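Local coordinates for protein 1-deoxy-D-xylulose 5-phosphate reductoisomerase (Moraxella catarrhalis, PDB 4ZQG) that catalyses the NAD(P)H- and divalent-metal-dependent conversion of 1-deoxy-D-xylulose 5-phosphate to 2-C-methyl-D-erythritol 4-phosphate in the MEP pathway and is bound here to the inhibitor fosmidomycin, at residues 219-224 and 341-346; 348-351 and 356-359; 192-195 and 201-204; 323-328 and 337-342; 368-373 and 403-408. All coordinates share one frame; numbering follows the deposited sequence.

Contact 1. Residues 219-224 and 341-346. With NAD (nicotinamide-adenine-dinucleotide), chain C.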
# COMPACT_ATOMS: atom_id res chain seq x y z
N GLY A 219 8.07 -7.08 -24.45
CA GLY A 219 8.41 -8.08 -25.44
C GLY A 219 7.15 -8.61 -26.11
O GLY A 219 6.02 -8.30 -25.71
N GLN A 220 7.34 -9.43 -27.13
CA GLN A 220 6.25 -9.95 -27.92
C GLN A 220 5.41 -10.99 -27.18
O GLN A 220 4.17 -11.05 -27.34
CB GLN A 220 6.81 -10.61 -29.17
CG GLN A 220 7.24 -9.65 -30.25
CD GLN A 220 7.41 -10.39 -31.56
OE1 GLN A 220 8.36 -11.18 -31.73
NE2 GLN A 220 6.44 -10.21 -32.47
N LYS A 221 6.10 -11.84 -26.42
CA LYS A 221 5.45 -12.99 -25.78
C LYS A 221 4.46 -12.58 -24.63
O LYS A 221 3.25 -12.87 -24.70
CB LYS A 221 6.52 -13.97 -25.29
CG LYS A 221 5.94 -15.29 -24.82
CD LYS A 221 6.83 -15.94 -23.78
CE LYS A 221 5.97 -16.74 -22.80
NZ LYS A 221 4.91 -17.53 -23.48
N ILE A 222 5.00 -11.92 -23.60
CA ILE A 222 4.25 -11.32 -22.54
C ILE A 222 3.17 -10.44 -23.15
O ILE A 222 2.06 -10.42 -22.69
CB ILE A 222 5.15 -10.58 -21.50
CG1 ILE A 222 4.43 -10.46 -20.17
CG2 ILE A 222 5.54 -9.19 -21.95
CD1 ILE A 222 5.26 -9.89 -19.04
N SER A 223 3.45 -9.76 -24.23
CA SER A 223 2.42 -8.98 -24.85
C SER A 223 1.21 -9.84 -25.21
O SER A 223 0.10 -9.48 -24.89
CB SER A 223 2.97 -8.17 -26.05
OG SER A 223 3.72 -7.04 -25.56
N ILE A 224 1.43 -10.97 -25.87
CA ILE A 224 0.31 -11.83 -26.32
C ILE A 224 -0.42 -12.50 -25.15
O ILE A 224 -1.65 -12.63 -25.11
CB ILE A 224 0.81 -12.92 -27.29
CG1 ILE A 224 1.42 -12.27 -28.56
CG2 ILE A 224 -0.32 -13.87 -27.69
CD1 ILE A 224 0.40 -11.58 -29.45
N THR A 341 4.60 -24.40 -21.45
CA THR A 341 5.10 -24.87 -22.73
C THR A 341 4.01 -24.98 -23.79
O THR A 341 4.19 -24.49 -24.88
CB THR A 341 5.81 -26.22 -22.60
OG1 THR A 341 6.88 -26.09 -21.66
CG2 THR A 341 6.38 -26.62 -23.92
N ALA A 342 2.89 -25.61 -23.51
CA ALA A 342 1.88 -25.65 -24.55
C ALA A 342 1.69 -24.21 -25.01
O ALA A 342 1.78 -23.93 -26.19
CB ALA A 342 0.57 -26.24 -24.05
N ASN A 343 1.56 -23.28 -24.06
CA ASN A 343 1.30 -21.87 -24.36
C ASN A 343 2.45 -21.22 -25.14
O ASN A 343 2.21 -20.50 -26.10
CB ASN A 343 1.02 -21.11 -23.04
CG ASN A 343 0.86 -19.61 -23.22
OD1 ASN A 343 -0.21 -19.11 -23.65
ND2 ASN A 343 1.93 -18.87 -22.87
N GLU A 344 3.69 -21.48 -24.73
CA GLU A 344 4.91 -21.06 -25.48
C GLU A 344 4.84 -21.46 -26.95
O GLU A 344 5.31 -20.71 -27.79
CB GLU A 344 6.21 -21.62 -24.86
CG GLU A 344 6.79 -20.73 -23.77
CD GLU A 344 8.16 -21.16 -23.22
OE1 GLU A 344 8.97 -21.73 -23.97
OE2 GLU A 344 8.42 -20.89 -22.02
N ILE A 345 4.24 -22.63 -27.23
CA ILE A 345 4.10 -23.16 -28.58
C ILE A 345 2.93 -22.52 -29.28
O ILE A 345 3.03 -22.20 -30.45
CB ILE A 345 3.97 -24.73 -28.62
CG1 ILE A 345 5.31 -25.43 -28.30
CG2 ILE A 345 3.43 -25.22 -29.95
CD1 ILE A 345 6.51 -25.03 -29.17
N ALA A 346 1.80 -22.33 -28.64
CA ALA A 346 0.71 -21.70 -29.39
C ALA A 346 0.97 -20.19 -29.59
O ALA A 346 0.34 -19.57 -30.44
CB ALA A 346 -0.64 -21.97 -28.76
PA NAD C . 12.13 -9.72 -24.71
O1A NAD C . 11.53 -10.67 -25.69
O2A NAD C . 12.02 -8.22 -24.91
O5B NAD C . 13.66 -10.09 -24.37
C5B NAD C . 14.10 -11.38 -23.99
C4B NAD C . 15.62 -11.39 -23.71
O4B NAD C . 16.01 -12.76 -23.53
C3B NAD C . 16.46 -10.81 -24.86
O3B NAD C . 17.60 -10.10 -24.38
C2B NAD C . 16.90 -12.05 -25.62
O2B NAD C . 18.22 -11.95 -26.16
C1B NAD C . 16.88 -13.18 -24.59
N9A NAD C . 16.44 -14.47 -25.20
C8A NAD C . 15.35 -14.65 -25.97
N7A NAD C . 15.25 -15.94 -26.38
C5A NAD C . 16.28 -16.61 -25.87
C6A NAD C . 16.73 -18.02 -25.96
N6A NAD C . 16.01 -18.93 -26.67
N1A NAD C . 17.87 -18.30 -25.30
C2A NAD C . 18.59 -17.36 -24.61
N3A NAD C . 18.24 -16.06 -24.50
C4A NAD C . 17.09 -15.64 -25.10
O3 NAD C . 11.47 -10.12 -23.29
PN NAD C . 10.86 -9.17 -22.14
O1N NAD C . 9.52 -8.71 -22.67
O2N NAD C . 11.96 -8.26 -21.64
O5D NAD C . 10.61 -10.34 -21.05
C5D NAD C . 11.66 -10.82 -20.21
C4D NAD C . 11.08 -11.62 -19.05
O4D NAD C . 10.56 -10.77 -18.02
C3D NAD C . 9.93 -12.49 -19.52
O3D NAD C . 9.98 -13.70 -18.77
C2D NAD C . 8.69 -11.67 -19.22
O2D NAD C . 7.53 -12.51 -19.09
C1D NAD C . 9.13 -10.93 -17.95
N1N NAD C . 8.46 -9.63 -17.80
C2N NAD C . 8.62 -8.65 -18.72
C3N NAD C . 7.95 -7.42 -18.59
C7N NAD C . 8.12 -6.29 -19.58
O7N NAD C . 7.76 -5.16 -19.28
N7N NAD C . 8.68 -6.52 -20.77
C4N NAD C . 7.12 -7.23 -17.50
C5N NAD C . 6.99 -8.24 -16.58
C6N NAD C . 7.66 -9.44 -16.74
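Asn-343 turns the nitrogen end of its flat amide to Lys-221. The lysine NZ sits beyond ND2 at 3.3 Å, tilted out of the amide plane but not over its face. Both are donors, so this is no hydrogen bond. ND2 bonds instead to Asp-225, which also draws NZ in a long, weak ion pair. The nicotinamide ring of NAD is met over one face by Ile-222. CD1 of Ile-222 is 3.4 Å from C6N of NAD. CG1 of Ile-222 stands opposite the backbone N (chi1 -157°), and the extended branch carries CD1 to the ring. Ile-222 also touches fosmidomycin.

Helix 220-228 meets helix 333-351 of the C-terminal helical domain here, and its first turn faces the cofactor. Gly-219, at the N-cap, gives its N-H to O1N of NAD over 2.8 Å in a weak bond. The start of the helix would probably add favourable polarity beside this phosphate. Across the contact, Lys-221 NZ lies 3.7 Å from CG of Glu-344. The two charged ends do not pair: NZ is 5.1 Å from Glu-344 OE2, while OE1 forms a salt bridge with Arg-399.

Contact 2. Residues 348-351 and 356-359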
# COMPACT_ATOMS: atom_id res chain seq x y z
N GLU A 348 4.33 -18.88 -30.36
CA GLU A 348 5.22 -18.93 -31.53
C GLU A 348 4.29 -19.11 -32.73
O GLU A 348 4.50 -18.50 -33.78
CB GLU A 348 6.26 -20.08 -31.49
CG GLU A 348 7.24 -20.07 -30.32
N ALA A 349 3.26 -19.92 -32.55
CA ALA A 349 2.30 -20.19 -33.60
C ALA A 349 1.32 -19.07 -33.90
O ALA A 349 0.85 -18.99 -35.01
CB ALA A 349 1.54 -21.49 -33.31
N PHE A 350 0.97 -18.24 -32.93
CA PHE A 350 0.05 -17.15 -33.24
C PHE A 350 0.77 -16.06 -34.02
O PHE A 350 0.28 -15.60 -35.05
CB PHE A 350 -0.55 -16.55 -31.97
CG PHE A 350 -1.47 -15.39 -32.26
CD1 PHE A 350 -2.71 -15.62 -32.81
CD2 PHE A 350 -1.05 -14.09 -32.05
CE1 PHE A 350 -3.54 -14.57 -33.11
CE2 PHE A 350 -1.87 -13.03 -32.36
CZ PHE A 350 -3.12 -13.27 -32.89
N LEU A 351 1.92 -15.65 -33.50
CA LEU A 351 2.80 -14.66 -34.13
C LEU A 351 3.32 -15.06 -35.55
O LEU A 351 3.54 -14.21 -36.42
CB LEU A 351 4.01 -14.41 -33.23
CG LEU A 351 3.76 -13.89 -31.82
CD1 LEU A 351 4.92 -14.36 -30.94
CD2 LEU A 351 3.64 -12.37 -31.80
N CYS A 356 -5.40 -18.95 -34.92
CA CYS A 356 -6.16 -17.84 -34.34
C CYS A 356 -5.76 -17.52 -32.89
O CYS A 356 -5.24 -18.35 -32.18
CB CYS A 356 -7.64 -18.20 -34.36
SG CYS A 356 -8.23 -18.25 -36.03
N LEU A 357 -6.06 -16.30 -32.45
CA LEU A 357 -5.77 -15.94 -31.05
C LEU A 357 -6.50 -16.85 -30.05
O LEU A 357 -5.87 -17.33 -29.11
CB LEU A 357 -6.13 -14.48 -30.77
CG LEU A 357 -5.72 -14.03 -29.37
CD1 LEU A 357 -4.20 -14.04 -29.19
CD2 LEU A 357 -6.30 -12.65 -29.08
N THR A 358 -7.81 -17.05 -30.28
CA THR A 358 -8.65 -17.91 -29.45
C THR A 358 -8.25 -19.38 -29.49
O THR A 358 -8.68 -20.18 -28.66
CB THR A 358 -10.10 -17.87 -29.93
OG1 THR A 358 -10.14 -18.03 -31.35
CG2 THR A 358 -10.72 -16.55 -29.56
N ASP A 359 -7.45 -19.76 -30.48
CA ASP A 359 -6.90 -21.11 -30.52
C ASP A 359 -5.86 -21.35 -29.41
O ASP A 359 -5.57 -22.49 -29.11
CB ASP A 359 -6.30 -21.43 -31.91
CG ASP A 359 -7.37 -21.74 -32.99
OD1 ASP A 359 -6.97 -21.70 -34.19
OD2 ASP A 359 -8.55 -22.04 -32.67
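Cys-356 and Leu-357 pack on the Phe-350 ring, the first at its edge and the second over one face. They belong to the connection between helix 333-351 and helix 359-368 in the C-terminal helical bundle, so the contact folds the link back onto the end of the helix it has just left.

Cys-356 comes first. Its carbonyl carbon C lies 3.6 Å from CD1 of Phe-350, at the ring edge and near the ring plane. Its CB points away from the helix.

Leu-357 supplies most of the rest. Its backbone N is 3.1 Å from CE1 of Phe-350, which is close packing and not a hydrogen bond. CB of Leu-357 follows at 3.5 Å from the same CE1. The chain then turns over the ring. With CG anti to the backbone N (chi1 -175°) and chi2 at 65°, CD1 comes above the ring centre. This is a CH-pi contact, with CD1 3.9 Å from the centroid of the Phe-350 ring and almost on its normal. Ile-224 of helix 220-228 and Val-207 and Ala-210 of helix 207-211 also touch Phe-350, so the ring is enclosed by several parts of the fold.

Asp-359 ends the segment, and its side chain reaches back to the start of the turn. Its OD1 accepts from Cys-356 N over 3.2 Å, with the donor 45° above the carboxylate plane.

Contact 3. Residues 192-195 and 201-204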
# COMPACT_ATOMS: atom_id res chain seq x y z
N GLY A 192 -6.04 -6.62 -20.98
CA GLY A 192 -5.42 -6.56 -22.32
C GLY A 192 -6.20 -5.83 -23.40
O GLY A 192 -7.25 -5.24 -23.15
N SER A 193 -5.70 -5.93 -24.64
CA SER A 193 -6.28 -5.29 -25.83
C SER A 193 -7.71 -5.67 -26.18
O SER A 193 -8.31 -5.01 -27.02
CB SER A 193 -5.42 -5.62 -27.03
OG SER A 193 -4.11 -5.10 -26.91
N PHE A 194 -8.26 -6.75 -25.63
CA PHE A 194 -9.59 -7.20 -26.06
C PHE A 194 -10.60 -7.25 -24.94
O PHE A 194 -11.74 -7.69 -25.17
CB PHE A 194 -9.50 -8.57 -26.75
CG PHE A 194 -8.71 -8.55 -28.03
CD1 PHE A 194 -7.33 -8.77 -28.02
CD2 PHE A 194 -9.34 -8.27 -29.24
CE1 PHE A 194 -6.60 -8.73 -29.19
CE2 PHE A 194 -8.61 -8.23 -30.41
CZ PHE A 194 -7.24 -8.46 -30.39
N LEU A 195 -10.21 -6.81 -23.74
CA LEU A 195 -11.12 -6.73 -22.62
C LEU A 195 -12.52 -6.27 -23.07
O LEU A 195 -13.53 -6.95 -22.80
CB LEU A 195 -10.61 -5.75 -21.55
CG LEU A 195 -11.70 -5.36 -20.51
CD1 LEU A 195 -12.18 -6.59 -19.75
CD2 LEU A 195 -11.20 -4.30 -19.55
N GLN A 201 -14.61 -10.90 -31.97
CA GLN A 201 -13.55 -9.99 -32.45
C GLN A 201 -12.11 -10.42 -32.06
O GLN A 201 -11.14 -10.03 -32.73
CB GLN A 201 -13.84 -8.55 -32.02
CG GLN A 201 -13.01 -7.49 -32.75
CD GLN A 201 -13.58 -6.08 -32.60
OE1 GLN A 201 -14.52 -5.85 -31.84
NE2 GLN A 201 -13.00 -5.14 -33.34
N MET A 202 -11.99 -11.22 -31.00
CA MET A 202 -10.69 -11.79 -30.63
C MET A 202 -10.31 -12.88 -31.63
O MET A 202 -9.15 -12.94 -32.05
CB MET A 202 -10.72 -12.40 -29.22
CG MET A 202 -10.94 -11.45 -28.05
SD MET A 202 -11.12 -12.42 -26.53
CE MET A 202 -9.45 -12.59 -25.91
N GLN A 203 -11.27 -13.74 -31.97
CA GLN A 203 -11.10 -14.74 -33.03
C GLN A 203 -10.26 -14.19 -34.20
O GLN A 203 -9.26 -14.80 -34.58
CB GLN A 203 -12.47 -15.26 -33.53
CG GLN A 203 -12.99 -16.53 -32.83
CD GLN A 203 -14.53 -16.64 -32.73
OE1 GLN A 203 -15.28 -16.04 -33.50
NE2 GLN A 203 -14.99 -17.41 -31.75
N ASN A 204 -10.66 -13.02 -34.72
CA ASN A 204 -10.09 -12.46 -35.95
C ASN A 204 -8.95 -11.50 -35.71
O ASN A 204 -8.57 -10.76 -36.61
CB ASN A 204 -11.16 -11.67 -36.73
CG ASN A 204 -12.41 -12.47 -37.01
OD1 ASN A 204 -12.73 -13.42 -36.29
ND2 ASN A 204 -13.15 -12.08 -38.04
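Phe-194 and Met-202 make the tight part of this contact. CB of Phe-194 lies 3.5 Å from CG of Met-202. The methionine methylene also stays close to the start of the ring, with CG of Met-202 3.7 Å from CG of Phe-194. It approaches the ring obliquely. The outer part of the methionine runs past the phenylalanine rather than over it. The chain bends at its last torsion (chi3 90°), and this leaves the methyl CE of Met-202 4.1 Å from CB of Phe-194. SD of Met-202 is at a similar range, 4.2 Å from that CB. The backbone of the two residues is nearest here too, with their CA atoms 6.6 Å apart.

Both segments lie just beyond strand 182-189 of the mixed four-stranded sheet in the central, catalytic domain of this reductoisomerase family. The loop 192-195 leaves the strand, and the short helix 199-203 follows it, so the pair packs a loop against the helix it leads into. Gly-192, at the head of the loop, touches the bound fosmidomycin. The Phe-194 side chain itself stays about 10 Å from the inhibitor. Leu-357 and Ala-210 also pack on Phe-194 and help to bury it.

The looser part is at Gln-201, an exposed residue. Its backbone O is 3.9 Å from CE2 of Phe-194, again at an oblique angle. The Gln-201 side chain comes no nearer than 5.0 Å to the other segment. Two residues on, Gln-203 directs its CB away from the loop, and its side chain meets Thr-358 instead.

Contact 4. Residues 323-328 and 337-342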
# COMPACT_ATOMS: atom_id res chain seq x y z
N LYS A 323 -8.84 -19.59 -16.28
CA LYS A 323 -9.39 -20.84 -15.72
C LYS A 323 -8.31 -21.93 -15.73
O LYS A 323 -8.08 -22.60 -14.73
CB LYS A 323 -10.59 -21.33 -16.53
CG LYS A 323 -11.94 -21.33 -15.86
CD LYS A 323 -13.11 -21.34 -16.88
CE LYS A 323 -13.17 -22.55 -17.83
N LEU A 324 -7.63 -22.09 -16.89
CA LEU A 324 -6.77 -23.24 -17.11
C LEU A 324 -5.50 -23.13 -16.29
O LEU A 324 -4.95 -24.13 -15.85
CB LEU A 324 -6.46 -23.40 -18.59
CG LEU A 324 -7.70 -23.57 -19.50
CD1 LEU A 324 -7.36 -23.36 -20.97
CD2 LEU A 324 -8.33 -24.93 -19.33
N ALA A 325 -5.07 -21.91 -16.02
CA ALA A 325 -3.90 -21.74 -15.17
C ALA A 325 -4.15 -22.06 -13.73
O ALA A 325 -3.26 -22.59 -13.03
CB ALA A 325 -3.38 -20.32 -15.28
N ARG A 326 -5.36 -21.74 -13.27
CA ARG A 326 -5.72 -22.05 -11.90
C ARG A 326 -5.79 -23.56 -11.76
O ARG A 326 -5.16 -24.14 -10.90
CB ARG A 326 -7.01 -21.36 -11.47
CG ARG A 326 -7.16 -21.32 -9.95
CD ARG A 326 -8.40 -20.57 -9.50
NE ARG A 326 -8.26 -19.15 -9.74
CZ ARG A 326 -7.58 -18.31 -8.97
NH1 ARG A 326 -7.52 -17.01 -9.30
NH2 ARG A 326 -6.94 -18.76 -7.89
N TYR A 327 -6.53 -24.19 -12.67
CA TYR A 327 -6.60 -25.63 -12.75
C TYR A 327 -5.22 -26.23 -12.69
O TYR A 327 -4.97 -27.15 -11.93
CB TYR A 327 -7.35 -26.03 -14.01
CG TYR A 327 -7.33 -27.52 -14.31
CD1 TYR A 327 -7.65 -28.47 -13.33
CD2 TYR A 327 -7.02 -27.98 -15.61
CE1 TYR A 327 -7.64 -29.83 -13.63
CE2 TYR A 327 -7.02 -29.33 -15.91
CZ TYR A 327 -7.33 -30.25 -14.93
OH TYR A 327 -7.32 -31.60 -15.26
N ALA A 328 -4.29 -25.67 -13.46
CA ALA A 328 -2.94 -26.22 -13.50
C ALA A 328 -2.23 -25.96 -12.19
O ALA A 328 -1.54 -26.84 -11.67
CB ALA A 328 -2.16 -25.64 -14.67
N ILE A 337 3.99 -26.90 -16.30
CA ILE A 337 4.86 -27.11 -17.44
C ILE A 337 4.02 -27.38 -18.67
O ILE A 337 4.12 -26.69 -19.67
CB ILE A 337 5.84 -28.23 -17.14
CG1 ILE A 337 6.81 -27.74 -16.09
CG2 ILE A 337 6.55 -28.69 -18.43
CD1 ILE A 337 7.63 -28.83 -15.47
N ALA A 338 3.16 -28.38 -18.60
CA ALA A 338 2.23 -28.58 -19.69
C ALA A 338 1.66 -27.23 -20.05
O ALA A 338 1.65 -26.88 -21.19
CB ALA A 338 1.12 -29.55 -19.29
N LEU A 339 1.23 -26.46 -19.05
CA LEU A 339 0.56 -25.18 -19.31
C LEU A 339 1.46 -24.18 -20.02
O LEU A 339 1.08 -23.63 -21.05
CB LEU A 339 0.09 -24.52 -18.01
CG LEU A 339 -0.60 -23.15 -18.17
CD1 LEU A 339 -2.11 -23.29 -18.26
CD2 LEU A 339 -0.21 -22.21 -17.04
N ASN A 340 2.61 -23.92 -19.43
CA ASN A 340 3.49 -22.89 -19.90
C ASN A 340 4.07 -23.18 -21.30
O ASN A 340 4.01 -22.33 -22.19
CB ASN A 340 4.65 -22.70 -18.96
CG ASN A 340 5.61 -21.68 -19.50
OD1 ASN A 340 5.19 -20.57 -19.85
ND2 ASN A 340 6.87 -22.07 -19.66
N THR A 341 4.60 -24.40 -21.45
CA THR A 341 5.10 -24.87 -22.73
C THR A 341 4.01 -24.98 -23.79
O THR A 341 4.19 -24.49 -24.88
CB THR A 341 5.81 -26.22 -22.60
OG1 THR A 341 6.88 -26.09 -21.66
CG2 THR A 341 6.38 -26.62 -23.92
N ALA A 342 2.89 -25.61 -23.51
CA ALA A 342 1.88 -25.65 -24.55
C ALA A 342 1.69 -24.21 -25.01
O ALA A 342 1.78 -23.93 -26.19
CB ALA A 342 0.57 -26.24 -24.05
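Leu-339 packs against Leu-324, Ala-325 and Ala-328, and all four residues are buried. No hydrogen bond or charge pair links the two segments.

The side-chain contacts are purely apolar. CB of Leu-339 meets CB of Ala-328 at 4.2 Å. Further out, the CD2 branch reaches the neighbouring alanine, with CD2 of Leu-339 4.1 Å from CB of Ala-325. The other branch, CD1 of Leu-339, is 4.4 Å from CB of Leu-324. From CB to its two methyls, the leucine thus covers one turn of the facing helix. CG lies trans to the backbone N (chi1 179°), and this sends the branched end toward the facing helix.

The second kind of contact is side chain against backbone. CD1 of Leu-339 rests 3.9 Å from CA of Ala-325. It is also 3.8 Å from the carbonyl O of Leu-324. That oxygen is already used inside its own helix, where it accepts from the N of Ala-328. The small alanine side chains probably let the leucine come this near to the main chain. Met-230, Leu-234 and Ile-237 of helix 230-243 also touch Leu-339, so a third helix shares this core.

The axes of the short segments 323-328 and 337-342 pass 9.9 Å apart, with 145° between their N-to-C directions. Helices 320-331 and 333-351 follow each other in the chain with almost no linker and form a roughly antiparallel helical hairpin of the C-terminal bundle.

Contact 5. Residues 368-373 and 403-408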
# COMPACT_ATOMS: atom_id res chain seq x y z
N LEU A 368 -3.44 -30.00 -21.37
CA LEU A 368 -3.56 -30.30 -19.97
C LEU A 368 -4.28 -31.64 -19.82
O LEU A 368 -3.86 -32.46 -19.00
CB LEU A 368 -4.28 -29.20 -19.20
CG LEU A 368 -3.42 -27.98 -18.90
CD1 LEU A 368 -4.28 -26.75 -18.72
CD2 LEU A 368 -2.54 -28.21 -17.68
N ASP A 369 -5.32 -31.84 -20.64
CA ASP A 369 -6.16 -33.03 -20.57
C ASP A 369 -5.66 -34.23 -21.38
O ASP A 369 -6.31 -35.26 -21.40
CB ASP A 369 -7.60 -32.70 -20.97
CG ASP A 369 -8.29 -31.78 -19.96
OD1 ASP A 369 -9.37 -31.26 -20.30
OD2 ASP A 369 -7.75 -31.56 -18.84
N ASP A 370 -4.50 -34.11 -22.02
CA ASP A 370 -3.91 -35.21 -22.77
C ASP A 370 -3.31 -36.31 -21.90
O ASP A 370 -2.47 -36.03 -21.04
CB ASP A 370 -2.82 -34.66 -23.67
CG ASP A 370 -2.19 -35.72 -24.52
OD1 ASP A 370 -2.27 -35.58 -25.76
OD2 ASP A 370 -1.62 -36.69 -23.96
N LYS A 371 -3.67 -37.57 -22.19
CA LYS A 371 -3.27 -38.69 -21.33
C LYS A 371 -1.75 -38.89 -21.29
O LYS A 371 -1.19 -39.25 -20.26
CB LYS A 371 -3.99 -39.98 -21.73
CG LYS A 371 -5.49 -39.94 -21.46
N THR A 372 -1.09 -38.62 -22.41
CA THR A 372 0.37 -38.77 -22.48
C THR A 372 1.11 -37.70 -21.68
O THR A 372 2.18 -37.94 -21.13
CB THR A 372 0.83 -38.80 -23.95
OG1 THR A 372 0.04 -39.78 -24.62
CG2 THR A 372 2.29 -39.17 -24.08
N ILE A 373 0.54 -36.51 -21.62
CA ILE A 373 1.10 -35.48 -20.79
C ILE A 373 0.80 -35.83 -19.32
O ILE A 373 1.70 -35.89 -18.48
CB ILE A 373 0.58 -34.10 -21.24
CG1 ILE A 373 1.30 -33.72 -22.54
CG2 ILE A 373 0.82 -33.03 -20.18
CD1 ILE A 373 0.59 -32.67 -23.37
N THR A 403 2.78 -29.10 -30.56
CA THR A 403 2.96 -28.96 -32.01
C THR A 403 2.00 -29.86 -32.75
O THR A 403 1.36 -29.42 -33.70
CB THR A 403 4.37 -29.31 -32.47
OG1 THR A 403 5.33 -28.51 -31.79
CG2 THR A 403 4.52 -29.06 -33.95
N ALA A 404 1.87 -31.11 -32.31
CA ALA A 404 0.95 -32.06 -32.93
C ALA A 404 -0.49 -31.61 -32.82
O ALA A 404 -1.24 -31.75 -33.76
CB ALA A 404 1.10 -33.45 -32.33
N LYS A 405 -0.88 -31.11 -31.65
CA LYS A 405 -2.24 -30.65 -31.44
C LYS A 405 -2.56 -29.52 -32.40
O LYS A 405 -3.69 -29.42 -32.90
CB LYS A 405 -2.42 -30.09 -30.03
CG LYS A 405 -2.27 -31.08 -28.87
CD LYS A 405 -2.99 -32.40 -29.06
CE LYS A 405 -2.91 -33.23 -27.78
NZ LYS A 405 -3.98 -34.26 -27.71
N ILE A 406 -1.57 -28.67 -32.64
CA ILE A 406 -1.75 -27.51 -33.51
C ILE A 406 -2.06 -27.98 -34.90
O ILE A 406 -3.10 -27.61 -35.43
CB ILE A 406 -0.54 -26.56 -33.49
CG1 ILE A 406 -0.59 -25.70 -32.22
CG2 ILE A 406 -0.54 -25.65 -34.71
CD1 ILE A 406 0.74 -25.15 -31.80
N LYS A 407 -1.19 -28.85 -35.45
CA LYS A 407 -1.37 -29.46 -36.78
C LYS A 407 -2.74 -30.16 -36.88
O LYS A 407 -3.47 -30.00 -37.86
CB LYS A 407 -0.23 -30.44 -37.11
N LEU A 408 -3.09 -30.90 -35.85
CA LEU A 408 -4.37 -31.58 -35.82
C LEU A 408 -5.57 -30.61 -35.93
O LEU A 408 -6.57 -30.96 -36.56
CB LEU A 408 -4.50 -32.39 -34.54
CG LEU A 408 -4.43 -33.92 -34.67
CD1 LEU A 408 -4.30 -34.59 -33.31
CD2 LEU A 408 -5.63 -34.47 -35.43
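Lys-405 and Asp-370 form a salt bridge, and it is the whole of the direct contact between the segments. NZ of Lys-405 donates to OD1 of Asp-370 over 2.9 Å. It meets the oxygen on the anti side, 16° out of the carboxylate plane. Next to NZ, CE of Lys-405 lies 3.2 Å from OD1 of Asp-370.

The other carboxylate oxygen has a separate task. Asp-370 is the N-cap of helix 371-374, and its OD2 accepts from two backbone N-H groups. Ile-373 N is 3.2 Å from OD2 of Asp-370 and comes from 38° above the carboxylate plane. The second capping bond, from Thr-372 N to the same OD2, is weak and bent, and too short to be relied on. With both oxygens engaged, the carboxylate is probably restrained in its rotation.

Packing follows around these bonds. The lysine chain bends at chi2 (-45°) and is extended beyond. Its aliphatic part touches Ile-363 and Cys-367 of helix 359-368. Asp-370 in turn touches Ile-401, on the same long helix 387-409 as Lys-405. Helices 371-374 and 387-409 both belong to the C-terminal helical domain.

The CA atoms of Asp-370 and Lys-405 are 9.9 Å apart, so the long lysine chain does most of the spanning in this surface contact. The positive lysine and the start of helix 371-374 would both be expected to stabilise the negative form of Asp-370.

Overall arrangement
Contact 3 comes first along the chain, followed by the opening segment of contact 1. The later segments all fall in the C-terminal helical region. Helix 333-351 runs through contacts 4, 1 and 2 in that order, and contacts 1 and 4 share Thr-341 and Ala-342. The centres of contacts 1 and 2 are about 9 Å apart, and Ile-224 packs on Phe-350 between them. Contact 2 also touches contact 3, where Leu-357 meets Phe-194. The centre of contact 5 lies about 13 Å from that of contact 4 and about 25 Å from that of contact 3. Together they run from the ligand pocket, reached by Gly-192 and Ile-222, to the outer helices.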